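Long-range contacts in IL-4-inducing protein (Schistosoma mansoni, PDB 4EL6), which triggers interleukin-4 release from basophils without antigen by binding IgE through a crystallin-type fold: residues A[5-11]-A[22-26]; A[14-18]-A[75-79]; A[39-45]-A[70-76]; A[57-63]-A[86-91]. One frame throughout, in Å; residues are numbered along the deposited sequence. Where two conformers were deposited one is given.

Contact 1 of 4, residues A[5-11]-A[22-26]; sequences CKYCLQL and IEVYK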
loop_
_atom_site.group_PDB
_atom_site.type_symbol
_atom_site.label_atom_id
_atom_site.label_comp_id
_atom_site.label_asym_id
_atom_site.label_seq_id
_atom_site.Cartn_x
_atom_site.Cartn_y
_atom_site.Cartn_z
ATOM N N CYS A 5 -13.471 3.041 4.849
ATOM C CA CYS A 5 -12.867 1.948 5.670
ATOM C C CYS A 5 -11.840 2.642 6.607
ATOM O O CYS A 5 -11.315 3.759 6.381
ATOM C CB CYS A 5 -12.342 0.750 4.782
ATOM S SG CYS A 5 -11.517 -0.759 5.491
ATOM N N LYS A 6 -11.705 2.013 7.759
ATOM C CA LYS A 6 -10.921 2.592 8.794
ATOM C C LYS A 6 -9.492 2.142 8.652
ATOM O O LYS A 6 -8.593 2.826 9.093
ATOM C CB LYS A 6 -11.470 2.150 10.134
ATOM C CG LYS A 6 -12.916 2.571 10.361
ATOM C CD LYS A 6 -13.052 3.672 11.415
ATOM C CE LYS A 6 -14.476 4.257 11.488
ATOM N NZ LYS A 6 -14.799 5.265 10.425
ATOM N N TYR A 7 -9.279 0.973 8.060
ATOM C CA TYR A 7 -7.919 0.423 8.075
ATOM C C TYR A 7 -7.303 0.161 6.685
ATOM O O TYR A 7 -6.018 0.138 6.586
ATOM C CB TYR A 7 -7.884 -0.837 8.922
ATOM C CG TYR A 7 -8.869 -1.800 8.454
ATOM C CD1 TYR A 7 -8.578 -2.628 7.357
ATOM C CD2 TYR A 7 -10.145 -1.842 9.006
ATOM C CE1 TYR A 7 -9.513 -3.524 6.870
ATOM C CE2 TYR A 7 -11.113 -2.716 8.510
ATOM C CZ TYR A 7 -10.788 -3.564 7.436
ATOM O OH TYR A 7 -11.708 -4.476 6.939
ATOM N N CYS A 8 -8.214 0.166 5.688
ATOM C CA CYS A 8 -7.951 -0.276 4.317
ATOM C C CYS A 8 -6.899 0.565 3.662
ATOM O O CYS A 8 -6.551 1.635 4.145
ATOM C CB CYS A 8 -9.210 -0.256 3.442
ATOM S SG CYS A 8 -9.653 1.269 2.596
ATOM N N LEU A 9 -6.407 0.054 2.558
ATOM C CA LEU A 9 -5.482 0.744 1.728
ATOM C C LEU A 9 -6.356 1.316 0.615
ATOM O O LEU A 9 -7.232 0.570 0.013
ATOM C CB LEU A 9 -4.470 -0.282 1.150
ATOM C CG LEU A 9 -3.446 0.286 0.171
ATOM C CD1 LEU A 9 -2.443 1.191 0.855
ATOM C CD2 LEU A 9 -2.728 -0.855 -0.541
ATOM N N GLN A 10 -6.152 2.611 0.309
ATOM C CA GLN A 10 -6.881 3.288 -0.750
ATOM C C GLN A 10 -6.034 3.570 -1.966
ATOM O O GLN A 10 -4.960 4.131 -1.806
ATOM C CB GLN A 10 -7.481 4.611 -0.228
ATOM C CG GLN A 10 -8.444 4.468 0.971
ATOM C CD GLN A 10 -8.596 5.784 1.713
ATOM O OE1 GLN A 10 -7.656 6.560 1.803
ATOM N NE2 GLN A 10 -9.774 6.025 2.277
ATOM N N LEU A 11 -6.468 3.118 -3.161
ATOM C CA LEU A 11 -5.726 3.251 -4.361
ATOM C C LEU A 11 -6.571 4.073 -5.338
ATOM O O LEU A 11 -7.701 3.667 -5.709
ATOM C CB LEU A 11 -5.408 1.902 -4.989
ATOM C CG LEU A 11 -4.574 1.105 -4.018
ATOM C CD1 LEU A 11 -5.510 0.090 -3.409
ATOM C CD2 LEU A 11 -3.337 0.539 -4.618
ATOM N N ILE A 22 -10.124 2.200 -5.339
ATOM C CA ILE A 22 -10.322 0.850 -4.907
ATOM C C ILE A 22 -9.854 0.787 -3.473
ATOM O O ILE A 22 -8.861 1.401 -3.142
ATOM C CB ILE A 22 -9.503 -0.185 -5.757
ATOM C CG1 ILE A 22 -10.005 -0.220 -7.188
ATOM C CG2 ILE A 22 -9.647 -1.581 -5.160
ATOM C CD1 ILE A 22 -9.059 -0.879 -8.144
ATOM N N GLU A 23 -10.566 0.021 -2.638
ATOM C CA GLU A 23 -10.175 -0.251 -1.263
ATOM C C GLU A 23 -9.669 -1.698 -1.152
ATOM O O GLU A 23 -10.257 -2.660 -1.712
ATOM C CB GLU A 23 -11.326 -0.018 -0.268
ATOM C CG GLU A 23 -11.772 1.431 -0.172
ATOM C CD GLU A 23 -12.910 1.638 0.835
ATOM O OE1 GLU A 23 -13.000 2.722 1.442
ATOM O OE2 GLU A 23 -13.700 0.707 1.015
ATOM N N VAL A 24 -8.554 -1.858 -0.474
ATOM C CA VAL A 24 -7.995 -3.195 -0.285
ATOM C C VAL A 24 -8.028 -3.479 1.229
ATOM O O VAL A 24 -7.580 -2.642 2.046
ATOM C CB VAL A 24 -6.542 -3.266 -0.821
ATOM C CG1 VAL A 24 -5.873 -4.558 -0.472
ATOM C CG2 VAL A 24 -6.466 -3.049 -2.335
ATOM N N TYR A 25 -8.530 -4.674 1.631
ATOM C CA TYR A 25 -8.828 -4.984 3.029
ATOM C C TYR A 25 -7.906 -5.983 3.678
ATOM O O TYR A 25 -7.862 -6.108 4.920
ATOM C CB TYR A 25 -10.265 -5.527 3.156
ATOM C CG TYR A 25 -11.299 -4.557 2.573
ATOM C CD1 TYR A 25 -11.709 -3.453 3.292
ATOM C CD2 TYR A 25 -11.792 -4.728 1.326
ATOM C CE1 TYR A 25 -12.635 -2.559 2.767
ATOM C CE2 TYR A 25 -12.705 -3.840 0.779
ATOM C CZ TYR A 25 -13.114 -2.768 1.500
ATOM O OH TYR A 25 -14.054 -1.911 0.944
ATOM N N LYS A 26 -7.125 -6.687 2.865
ATOM C CA LYS A 26 -6.225 -7.676 3.360
ATOM C C LYS A 26 -5.141 -7.928 2.327
ATOM O O LYS A 26 -5.168 -7.399 1.190
ATOM C CB LYS A 26 -6.958 -8.953 3.668
ATOM C CG LYS A 26 -7.626 -9.657 2.557
ATOM C CD LYS A 26 -8.606 -10.652 3.220
ATOM C CE LYS A 26 -9.656 -11.181 2.246
ATOM N NZ LYS A 26 -10.463 -12.308 2.850
HETATM O O HOH W 1 -15.630 1.624 2.800
#

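Contact 2 of 4, residues A[14-18]-A[75-79]; sequences ETYER and CIDDF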
loop_
_atom_site.group_PDB
_atom_site.type_symbol
_atom_site.label_atom_id
_atom_site.label_comp_id
_atom_site.label_asym_id
_atom_site.label_seq_id
_atom_site.Cartn_x
_atom_site.Cartn_y
_atom_site.Cartn_z
ATOM N N GLU A 14 -6.172 8.672 -10.048
ATOM C CA GLU A 14 -5.467 9.881 -10.414
ATOM C C GLU A 14 -4.547 10.326 -9.295
ATOM O O GLU A 14 -4.653 9.870 -8.149
ATOM C CB GLU A 14 -6.459 10.993 -10.717
ATOM C CG GLU A 14 -7.189 10.810 -12.054
ATOM C CD GLU A 14 -8.372 11.733 -12.102
ATOM O OE1 GLU A 14 -8.118 12.954 -12.054
ATOM O OE2 GLU A 14 -9.533 11.236 -12.118
ATOM N N THR A 15 -3.631 11.206 -9.612
ATOM C CA THR A 15 -2.774 11.754 -8.590
ATOM C C THR A 15 -3.569 12.654 -7.659
ATOM O O THR A 15 -4.674 13.053 -7.955
ATOM C CB THR A 15 -1.591 12.582 -9.188
ATOM O OG1 THR A 15 -2.169 13.603 -9.937
ATOM C CG2 THR A 15 -0.626 11.792 -10.066
ATOM N N TYR A 16 -2.985 12.924 -6.500
ATOM C CA TYR A 16 -3.575 13.712 -5.423
ATOM C C TYR A 16 -4.991 13.273 -5.020
ATOM O O TYR A 16 -5.913 14.075 -4.829
ATOM C CB TYR A 16 -3.520 15.181 -5.779
ATOM C CG TYR A 16 -2.102 15.696 -5.913
ATOM C CD1 TYR A 16 -1.426 16.150 -4.797
ATOM C CD2 TYR A 16 -1.510 15.755 -7.130
ATOM C CE1 TYR A 16 -0.128 16.619 -4.891
ATOM C CE2 TYR A 16 -0.228 16.199 -7.246
ATOM C CZ TYR A 16 0.435 16.653 -6.129
ATOM O OH TYR A 16 1.738 17.133 -6.315
ATOM N N GLU A 17 -5.170 11.953 -4.956
ATOM C CA GLU A 17 -6.380 11.366 -4.359
ATOM C C GLU A 17 -7.671 11.761 -5.099
ATOM O O GLU A 17 -8.711 11.949 -4.467
ATOM C CB GLU A 17 -6.413 11.653 -2.851
ATOM C CG GLU A 17 -5.176 11.171 -2.095
ATOM C CD GLU A 17 -3.944 12.076 -2.160
ATOM O OE1 GLU A 17 -2.797 11.541 -2.212
ATOM O OE2 GLU A 17 -4.084 13.329 -2.180
ATOM N N ARG A 18 -7.576 11.844 -6.418
ATOM C CA ARG A 18 -8.733 12.164 -7.268
ATOM C C ARG A 18 -9.145 10.921 -8.049
ATOM O O ARG A 18 -8.362 10.004 -8.281
ATOM C CB ARG A 18 -8.348 13.270 -8.250
ATOM C CG ARG A 18 -8.162 14.577 -7.508
ATOM C CD ARG A 18 -7.497 15.645 -8.280
ATOM N NE ARG A 18 -6.193 15.339 -8.792
ATOM C CZ ARG A 18 -5.434 16.113 -9.546
ATOM N NH1 ARG A 18 -5.865 17.311 -9.927
ATOM N NH2 ARG A 18 -4.272 15.681 -9.946
ATOM N N CYS A 75 -0.336 9.514 2.645
ATOM C CA CYS A 75 -0.625 9.386 1.210
ATOM C C CYS A 75 0.654 9.510 0.368
ATOM O O CYS A 75 1.613 10.287 0.745
ATOM C CB CYS A 75 -1.576 10.479 0.738
ATOM S SG CYS A 75 -3.228 10.317 1.426
ATOM N N ILE A 76 0.766 8.686 -0.667
ATOM C CA ILE A 76 1.679 8.993 -1.737
ATOM C C ILE A 76 0.922 9.723 -2.841
ATOM O O ILE A 76 0.101 9.150 -3.528
ATOM C CB ILE A 76 2.397 7.730 -2.248
ATOM C CG1 ILE A 76 3.144 7.082 -1.090
ATOM C CG2 ILE A 76 3.300 8.144 -3.409
ATOM C CD1 ILE A 76 3.660 5.735 -1.427
ATOM N N ASP A 77 1.128 11.051 -2.937
ATOM C CA ASP A 77 0.291 11.832 -3.809
ATOM C C ASP A 77 0.517 11.583 -5.300
ATOM O O ASP A 77 -0.366 11.842 -6.118
ATOM C CB ASP A 77 0.564 13.326 -3.523
ATOM C CG ASP A 77 0.012 13.801 -2.196
ATOM O OD1 ASP A 77 -0.998 13.237 -1.673
ATOM O OD2 ASP A 77 0.580 14.829 -1.727
ATOM N N ASP A 78 1.722 11.195 -5.649
ATOM C CA ASP A 78 1.994 10.827 -7.068
ATOM C C ASP A 78 2.782 9.527 -7.118
ATOM O O ASP A 78 4.029 9.464 -7.064
ATOM C CB ASP A 78 2.702 11.917 -7.882
ATOM C CG ASP A 78 2.844 11.534 -9.321
ATOM O OD1 ASP A 78 2.558 10.346 -9.690
ATOM O OD2 ASP A 78 3.091 12.465 -10.129
ATOM N N PHE A 79 1.999 8.452 -7.161
ATOM C CA PHE A 79 2.574 7.123 -7.050
ATOM C C PHE A 79 3.374 6.761 -8.324
ATOM O O PHE A 79 4.266 5.970 -8.276
ATOM C CB PHE A 79 1.488 6.110 -6.860
ATOM C CG PHE A 79 2.013 4.737 -6.488
ATOM C CD1 PHE A 79 2.405 4.505 -5.203
ATOM C CD2 PHE A 79 2.141 3.711 -7.429
ATOM C CE1 PHE A 79 2.922 3.267 -4.827
ATOM C CE2 PHE A 79 2.624 2.463 -7.045
ATOM C CZ PHE A 79 3.060 2.263 -5.776
#

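Contact 3 of 4, residues A[39-45]-A[70-76]; sequences SVCVPFV and LGHGTCI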
loop_
_atom_site.group_PDB
_atom_site.type_symbol
_atom_site.label_atom_id
_atom_site.label_comp_id
_atom_site.label_asym_id
_atom_site.label_seq_id
_atom_site.Cartn_x
_atom_site.Cartn_y
_atom_site.Cartn_z
ATOM N N SER A 39 -2.299 7.579 -7.014
ATOM C CA SER A 39 -1.999 7.879 -5.645
ATOM C C SER A 39 -2.535 6.793 -4.707
ATOM O O SER A 39 -3.411 6.085 -5.060
ATOM C CB SER A 39 -2.507 9.294 -5.234
ATOM O OG SER A 39 -3.838 9.478 -5.593
ATOM N N VAL A 40 -1.982 6.714 -3.501
ATOM C CA VAL A 40 -2.296 5.671 -2.547
ATOM C C VAL A 40 -2.265 6.296 -1.169
ATOM O O VAL A 40 -1.366 7.061 -0.858
ATOM C CB VAL A 40 -1.240 4.567 -2.606
ATOM C CG1 VAL A 40 -1.481 3.526 -1.579
ATOM C CG2 VAL A 40 -1.141 3.999 -4.020
ATOM N N CYS A 41 -3.236 5.932 -0.327
ATOM C CA CYS A 41 -3.280 6.408 1.040
ATOM C C CYS A 41 -3.657 5.270 1.992
ATOM O O CYS A 41 -4.331 4.321 1.633
ATOM C CB CYS A 41 -4.396 7.399 1.201
ATOM S SG CYS A 41 -4.203 8.917 0.215
ATOM N N VAL A 42 -3.347 5.502 3.257
ATOM C CA VAL A 42 -3.832 4.730 4.383
ATOM C C VAL A 42 -4.477 5.710 5.360
ATOM O O VAL A 42 -3.863 6.709 5.719
ATOM C CB VAL A 42 -2.704 3.998 5.114
ATOM C CG1 VAL A 42 -3.299 3.179 6.245
ATOM C CG2 VAL A 42 -1.870 3.150 4.160
ATOM N N PRO A 43 -5.704 5.440 5.738
ATOM C CA PRO A 43 -6.399 6.371 6.658
ATOM C C PRO A 43 -5.695 6.530 8.006
ATOM O O PRO A 43 -4.969 5.638 8.488
ATOM C CB PRO A 43 -7.792 5.756 6.804
ATOM C CG PRO A 43 -7.971 4.861 5.665
ATOM C CD PRO A 43 -6.601 4.393 5.218
ATOM N N PHE A 44 -5.941 7.691 8.636
ATOM C CA PHE A 44 -5.504 7.936 9.949
ATOM C C PHE A 44 -6.292 7.077 10.910
ATOM O O PHE A 44 -7.423 6.777 10.649
ATOM C CB PHE A 44 -5.715 9.407 10.279
ATOM C CG PHE A 44 -4.545 10.268 9.913
ATOM C CD1 PHE A 44 -3.417 10.275 10.716
ATOM C CD2 PHE A 44 -4.575 11.092 8.771
ATOM C CE1 PHE A 44 -2.334 11.086 10.388
ATOM C CE2 PHE A 44 -3.511 11.941 8.455
ATOM C CZ PHE A 44 -2.378 11.930 9.251
ATOM N N VAL A 45 -5.652 6.693 11.988
ATOM C CA VAL A 45 -6.253 5.972 13.077
ATOM C C VAL A 45 -6.164 6.879 14.324
ATOM O O VAL A 45 -7.070 7.674 14.576
ATOM C CB VAL A 45 -5.463 4.648 13.264
ATOM C CG1 VAL A 45 -5.789 3.984 14.587
ATOM C CG2 VAL A 45 -5.807 3.715 12.121
ATOM N N LEU A 70 3.718 2.209 3.662
ATOM C CA LEU A 70 2.885 3.360 4.042
ATOM C C LEU A 70 2.269 3.056 5.373
ATOM O O LEU A 70 1.612 2.005 5.581
ATOM C CB LEU A 70 1.698 3.645 3.093
ATOM C CG LEU A 70 1.933 3.935 1.633
ATOM C CD1 LEU A 70 1.989 2.716 0.746
ATOM C CD2 LEU A 70 0.746 4.845 1.254
ATOM N N GLY A 71 2.521 3.961 6.289
ATOM C CA GLY A 71 1.833 3.950 7.586
ATOM C C GLY A 71 0.486 4.684 7.619
ATOM O O GLY A 71 0.045 5.323 6.663
ATOM N N HIS A 72 -0.215 4.586 8.756
ATOM C CA HIS A 72 -1.490 5.191 8.833
ATOM C C HIS A 72 -1.336 6.699 8.721
ATOM O O HIS A 72 -0.380 7.332 9.262
ATOM C CB HIS A 72 -2.230 4.868 10.140
ATOM C CG HIS A 72 -1.710 5.601 11.339
ATOM N ND1 HIS A 72 -2.442 6.579 11.982
ATOM C CD2 HIS A 72 -0.481 5.514 12.016
ATOM C CE1 HIS A 72 -1.704 7.075 12.995
ATOM N NE2 HIS A 72 -0.509 6.443 13.020
ATOM N N GLY A 73 -2.309 7.236 8.007
ATOM C CA GLY A 73 -2.388 8.670 7.710
ATOM C C GLY A 73 -1.463 9.129 6.579
ATOM O O GLY A 73 -1.498 10.299 6.240
ATOM N N THR A 74 -0.674 8.254 5.968
ATOM C CA THR A 74 0.232 8.626 4.881
ATOM C C THR A 74 -0.518 8.506 3.515
ATOM O O THR A 74 -1.243 7.496 3.279
ATOM C CB THR A 74 1.481 7.715 4.882
ATOM O OG1 THR A 74 2.247 8.109 6.047
ATOM C CG2 THR A 74 2.392 7.901 3.577
ATOM N N CYS A 75 -0.336 9.514 2.645
ATOM C CA CYS A 75 -0.625 9.386 1.210
ATOM C C CYS A 75 0.654 9.510 0.368
ATOM O O CYS A 75 1.613 10.287 0.745
ATOM C CB CYS A 75 -1.576 10.479 0.738
ATOM S SG CYS A 75 -3.228 10.317 1.426
ATOM N N ILE A 76 0.766 8.686 -0.667
ATOM C CA ILE A 76 1.679 8.993 -1.737
ATOM C C ILE A 76 0.922 9.723 -2.841
ATOM O O ILE A 76 0.101 9.150 -3.528
ATOM C CB ILE A 76 2.397 7.730 -2.248
ATOM C CG1 ILE A 76 3.144 7.082 -1.090
ATOM C CG2 ILE A 76 3.300 8.144 -3.409
ATOM C CD1 ILE A 76 3.660 5.735 -1.427
#

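Contact 4 of 4, residues A[57-63]-A[86-91]; sequences LFDNVNY and GISSIK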
loop_
_atom_site.group_PDB
_atom_site.type_symbol
_atom_site.label_atom_id
_atom_site.label_comp_id
_atom_site.label_asym_id
_atom_site.label_seq_id
_atom_site.Cartn_x
_atom_site.Cartn_y
_atom_site.Cartn_z
ATOM N N LEU A 57 3.655 -2.400 -0.282
ATOM C CA LEU A 57 3.384 -2.633 -1.707
ATOM C C LEU A 57 4.647 -3.115 -2.384
ATOM O O LEU A 57 5.731 -2.604 -2.078
ATOM C CB LEU A 57 3.003 -1.337 -2.414
ATOM C CG LEU A 57 2.072 -0.413 -1.706
ATOM C CD1 LEU A 57 1.725 0.838 -2.484
ATOM C CD2 LEU A 57 0.853 -1.091 -1.358
ATOM N N PHE A 58 4.540 -4.116 -3.253
ATOM C CA PHE A 58 5.633 -4.765 -3.866
ATOM C C PHE A 58 5.506 -4.782 -5.375
ATOM O O PHE A 58 4.375 -4.904 -5.899
ATOM C CB PHE A 58 5.629 -6.256 -3.432
ATOM C CG PHE A 58 5.848 -6.444 -1.974
ATOM C CD1 PHE A 58 4.761 -6.430 -1.100
ATOM C CD2 PHE A 58 7.144 -6.690 -1.448
ATOM C CE1 PHE A 58 4.947 -6.671 0.243
ATOM C CE2 PHE A 58 7.325 -6.881 -0.094
ATOM C CZ PHE A 58 6.242 -6.824 0.756
ATOM N N ASP A 59 6.638 -4.705 -6.122
ATOM C CA ASP A 59 6.536 -4.731 -7.584
ATOM C C ASP A 59 6.683 -6.134 -8.166
ATOM O O ASP A 59 6.684 -6.261 -9.388
ATOM C CB ASP A 59 7.479 -3.733 -8.273
ATOM C CG ASP A 59 8.917 -4.284 -8.472
ATOM O OD1 ASP A 59 9.365 -5.209 -7.754
ATOM O OD2 ASP A 59 9.607 -3.754 -9.399
ATOM N N ASN A 60 6.714 -7.181 -7.308
ATOM C CA ASN A 60 6.616 -8.543 -7.818
ATOM C C ASN A 60 5.684 -9.290 -6.956
ATOM O O ASN A 60 5.174 -8.764 -5.970
ATOM C CB ASN A 60 7.986 -9.148 -7.854
ATOM C CG ASN A 60 8.083 -10.331 -8.769
ATOM O OD1 ASN A 60 7.138 -10.779 -9.410
ATOM N ND2 ASN A 60 9.303 -10.810 -8.886
ATOM N N VAL A 61 5.263 -10.428 -7.438
ATOM C CA VAL A 61 4.300 -11.257 -6.679
ATOM C C VAL A 61 4.930 -11.891 -5.421
ATOM O O VAL A 61 6.168 -11.918 -5.218
ATOM C CB VAL A 61 3.697 -12.340 -7.598
ATOM C CG1 VAL A 61 3.006 -11.736 -8.809
ATOM C CG2 VAL A 61 4.785 -13.343 -7.981
ATOM N N ASN A 62 4.057 -12.335 -4.525
ATOM C CA ASN A 62 4.457 -13.061 -3.356
ATOM C C ASN A 62 5.447 -12.282 -2.465
ATOM O O ASN A 62 6.329 -12.862 -1.854
ATOM C CB ASN A 62 4.923 -14.461 -3.720
ATOM C CG ASN A 62 3.796 -15.285 -4.407
ATOM O OD1 ASN A 62 2.612 -15.103 -4.148
ATOM N ND2 ASN A 62 4.198 -16.087 -5.325
ATOM N N TYR A 63 5.218 -10.974 -2.393
ATOM C CA TYR A 63 5.872 -10.103 -1.399
ATOM C C TYR A 63 7.359 -10.121 -1.664
ATOM O O TYR A 63 8.160 -10.191 -0.746
ATOM C CB TYR A 63 5.502 -10.536 0.009
ATOM C CG TYR A 63 4.015 -10.869 0.124
ATOM C CD1 TYR A 63 3.038 -9.888 -0.112
ATOM C CD2 TYR A 63 3.606 -12.145 0.455
ATOM C CE1 TYR A 63 1.690 -10.200 -0.052
ATOM C CE2 TYR A 63 2.204 -12.471 0.497
ATOM C CZ TYR A 63 1.286 -11.499 0.256
ATOM O OH TYR A 63 -0.068 -11.704 0.356
ATOM N N GLY A 86 3.904 -0.088 -10.820
ATOM C CA GLY A 86 2.957 -1.175 -10.878
ATOM C C GLY A 86 3.084 -2.089 -9.713
ATOM O O GLY A 86 4.185 -2.612 -9.371
ATOM N N ILE A 87 1.961 -2.270 -9.005
ATOM C CA ILE A 87 1.925 -3.070 -7.761
ATOM C C ILE A 87 1.486 -4.493 -8.119
ATOM O O ILE A 87 0.398 -4.693 -8.741
ATOM C CB ILE A 87 0.925 -2.498 -6.791
ATOM C CG1 ILE A 87 1.243 -1.017 -6.492
ATOM C CG2 ILE A 87 0.940 -3.315 -5.468
ATOM C CD1 ILE A 87 0.058 -0.270 -5.923
ATOM N N SER A 88 2.322 -5.459 -7.754
ATOM C CA SER A 88 2.073 -6.885 -8.007
ATOM C C SER A 88 1.622 -7.656 -6.788
ATOM O O SER A 88 1.077 -8.737 -6.963
ATOM C CB SER A 88 3.255 -7.592 -8.677
ATOM O OG SER A 88 3.362 -7.166 -10.008
ATOM N N SER A 89 1.906 -7.170 -5.584
ATOM C CA SER A 89 1.358 -7.797 -4.345
ATOM C C SER A 89 1.321 -6.753 -3.261
ATOM O O SER A 89 2.056 -5.729 -3.267
ATOM C CB SER A 89 2.095 -9.060 -3.935
ATOM O OG SER A 89 3.500 -8.882 -3.649
ATOM N N ILE A 90 0.529 -7.008 -2.254
ATOM C CA ILE A 90 0.308 -6.043 -1.224
ATOM C C ILE A 90 0.219 -6.813 0.080
ATOM O O ILE A 90 -0.584 -7.781 0.157
ATOM C CB ILE A 90 -1.047 -5.278 -1.423
ATOM C CG1 ILE A 90 -1.058 -4.442 -2.756
ATOM C CG2 ILE A 90 -1.331 -4.440 -0.180
ATOM C CD1 ILE A 90 -2.417 -3.907 -3.122
ATOM N N LYS A 91 0.928 -6.368 1.112
ATOM C CA LYS A 91 0.857 -7.016 2.443
ATOM C C LYS A 91 0.331 -6.046 3.492
ATOM O O LYS A 91 0.766 -4.931 3.549
ATOM C CB LYS A 91 2.150 -7.600 2.899
ATOM C CG LYS A 91 1.990 -8.486 4.121
ATOM C CD LYS A 91 3.274 -9.210 4.483
ATOM C CE LYS A 91 3.340 -10.519 3.712
ATOM N NZ LYS A 91 4.263 -11.501 4.338
HETATM O O HOH W 2 4.773 -4.978 -10.700
#

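Contact 1 of 4, residues A[5-11]-A[22-26]
Leu11 and Val24 meet at the firm end of this contact, where Leu11 CD1 lies 3.5 Å from Val24 CG2, tighter than usual for two methyls. The backbones beneath them form a regular antiparallel hairpin, the axes of 9-11 and 22-24 being 4.9 Å apart at 154°. Leu9 pairs with Val24 and Leu11 with Ile22 through reciprocal N-H to O bonds of 2.8 to 3.0 Å, all nearly straight, and the side chains of these four residues lie on the same face. Cys8 CB, just before the strand, comes within 3.2 Å of Val24 O.

The other end is looser and open to solvent. Glu23 runs an extended chain past Cys8 SG, which lies 3.5 Å from Glu23 CG, towards Cys5. Glu23 OE1 accepts a weak bond from Cys5 N, and OE2 accepts from a water that also takes the Cys5 N-H. With SG anti to its own backbone N (chi1 179°), Cys5 brings the sulfur to the edge of the Tyr25 ring, 4.6 Å from the centroid. Both cysteines have two conformers, so details at the sulfurs are doubtful; a Cys5-Cys8 disulfide occurs in a crystal structure of this protein.

Leu9 and Leu11 also pack on Val40 of strand 39-41, while Leu9 and Val24 touch Trp55 of strand 52-58 in the facing sheet.

Contact 2 of 4, residues A[14-18]-A[75-79]
The Tyr16 ring takes Asp77 at one face, with Asp77 O 4.2 Å above its plane and offset towards the rim. Asp77 CB is 3.6 Å from Tyr16 CE1, and the Asp77 side chain crosses the tyrosine at about a right angle, its carboxylate plane turned 32° from the ring. The other flat group, the Arg18 guanidinium, stays within its own loop: NE and NH2 grip Thr15 side-on, NE donating to the backbone O at its edge and NH2 to OG1, with both acceptors close to the guanidinium plane.

A backbone hydrogen bond, Tyr16 N to Asp77 O, ties the segments, 2.9 Å long and almost perfectly straight at 178°. Beside it the acids crowd together. Glu17, bent at chi2, brings OE1 to 2.5 Å from Asp77 OD1, the two carboxylate planes being 59° apart. Oxygens this close suggest that one of the two acids probably holds a proton. The same Glu17 OE1 lies 3.4 Å from Cys75 CB. On the far flank Thr15 CG2 runs alongside Asp78, 3.5 Å from its OD1, whose hydrogen bond goes to Thr80.

Tyr16 and Glu17 both have left-handed backbone angles, turning the chain tightly; Ser39 OG spans this turn, bonded to Glu14 O and Glu17 N. A folded hairpin bridged by a serine is the hallmark of the crystallin Greek key, here probably its first copy.

Contact 3 of 4, residues A[39-45]-A[70-76]
Phe44 lies like a lid over Gly73: the glycine CA sits 3.2 Å from the ring centroid and only 4° off the ring normal, so the CH points into the middle of the face. The lack of a side chain on Gly73 lets the ring lie so close, while its positive phi goes with the third position of a type II turn, Gly71 to Thr74. Next to it Val42 is the main knob. Its CB rests 3.4 Å from Gly71 O, with CG1 against His72 CA and CG2 against Leu70 CB, three successive residues that form its hollow. The turn leads into a short antiparallel pairing of strand 39-41 with the edge strand 75-76 of a crystallin-type sheet. Here Val40 and Ile76 exchange backbone bonds, and Val42 N adds another to Thr74 O. The disulfide Cys41-Cys75 (chi3 109°) joins the non-hydrogen-bonded pair, whose CA atoms are 4.0 Å apart. On the opposite face Leu70 CD2 touches Val40 CG1 at 3.8 Å, their side chains crossing at about a right angle. At the outer end Val45 N donates to His72 ND1 over 3.2 Å, tilted 21° out of the imidazole plane.

Contact 4 of 4, residues A[57-63]-A[86-91]
Leu57 and Phe58 pair antiparallel with Ile90 and Ser89, and a classic beta bulge sets both Ser88 and Ser89 opposite Phe58, whose O takes Ser88 N at 2.8 Å and Ser89 N weakly. Towards the core, Leu57 lies side by side with Ile90 and sends CD1 to Ile87 CD1, 4.0 Å away.

The other face belongs to Ser89. With OG held between its backbone N and carbonyl carbon (chi1 60°), the hydroxyl points into the loop after Phe58, donating to Asn60 O at 2.9 Å and accepting from Tyr63 N at 3.0 Å. Asn62 and Tyr63 are both left-handed, so the loop folds back and lays Tyr63 CA over the centre of the Phe58 ring, 3.5 Å above it. Ser89 O meets the edge of that same ring. Lys91 crosses Tyr63 at about a right angle, its CE 3.6 Å from the centroid over one face and its ammonium, off-centre, in a cation-pi contact. An aromatic at each end of a folded loop, with a buried serine beneath it, is consistent with the Greek-key signature of the crystallins.

Near Gly86 a water donates to Asp59 O and Gly86 O and accepts from Ser88 OG. Ser89 OG, buried, thus has both a donor and an acceptor role filled, which fixes its rotation and ties the two ends of the loop together through neutral groups.

How the contacts relate
From the N terminus, contact 1 closes first, pairing strands 9-12 and 21-24 as a hairpin. The loop between them supplies residues 14-18 to contact 2, which therefore crosses contact 1 and reaches ahead to 75-79. Contact 3 opens at 39-45 and ends on the same stretch, sharing Cys75 and Ile76. Contact 4 crosses contacts 2 and 3 and is in series with contact 1. Contacts 1 and 3 pair strands of the four-stranded sheet, and contact 2 ties a loop to its edge strand 75-76; contact 3 also reaches strand 67-71 of the three-stranded sheet, where contact 4 pairs 52-58 with 89-95. Leu9, Val40, Leu57, Leu70, Phe79 and Ile90 pack where the sheets meet, as in a crystallin sandwich.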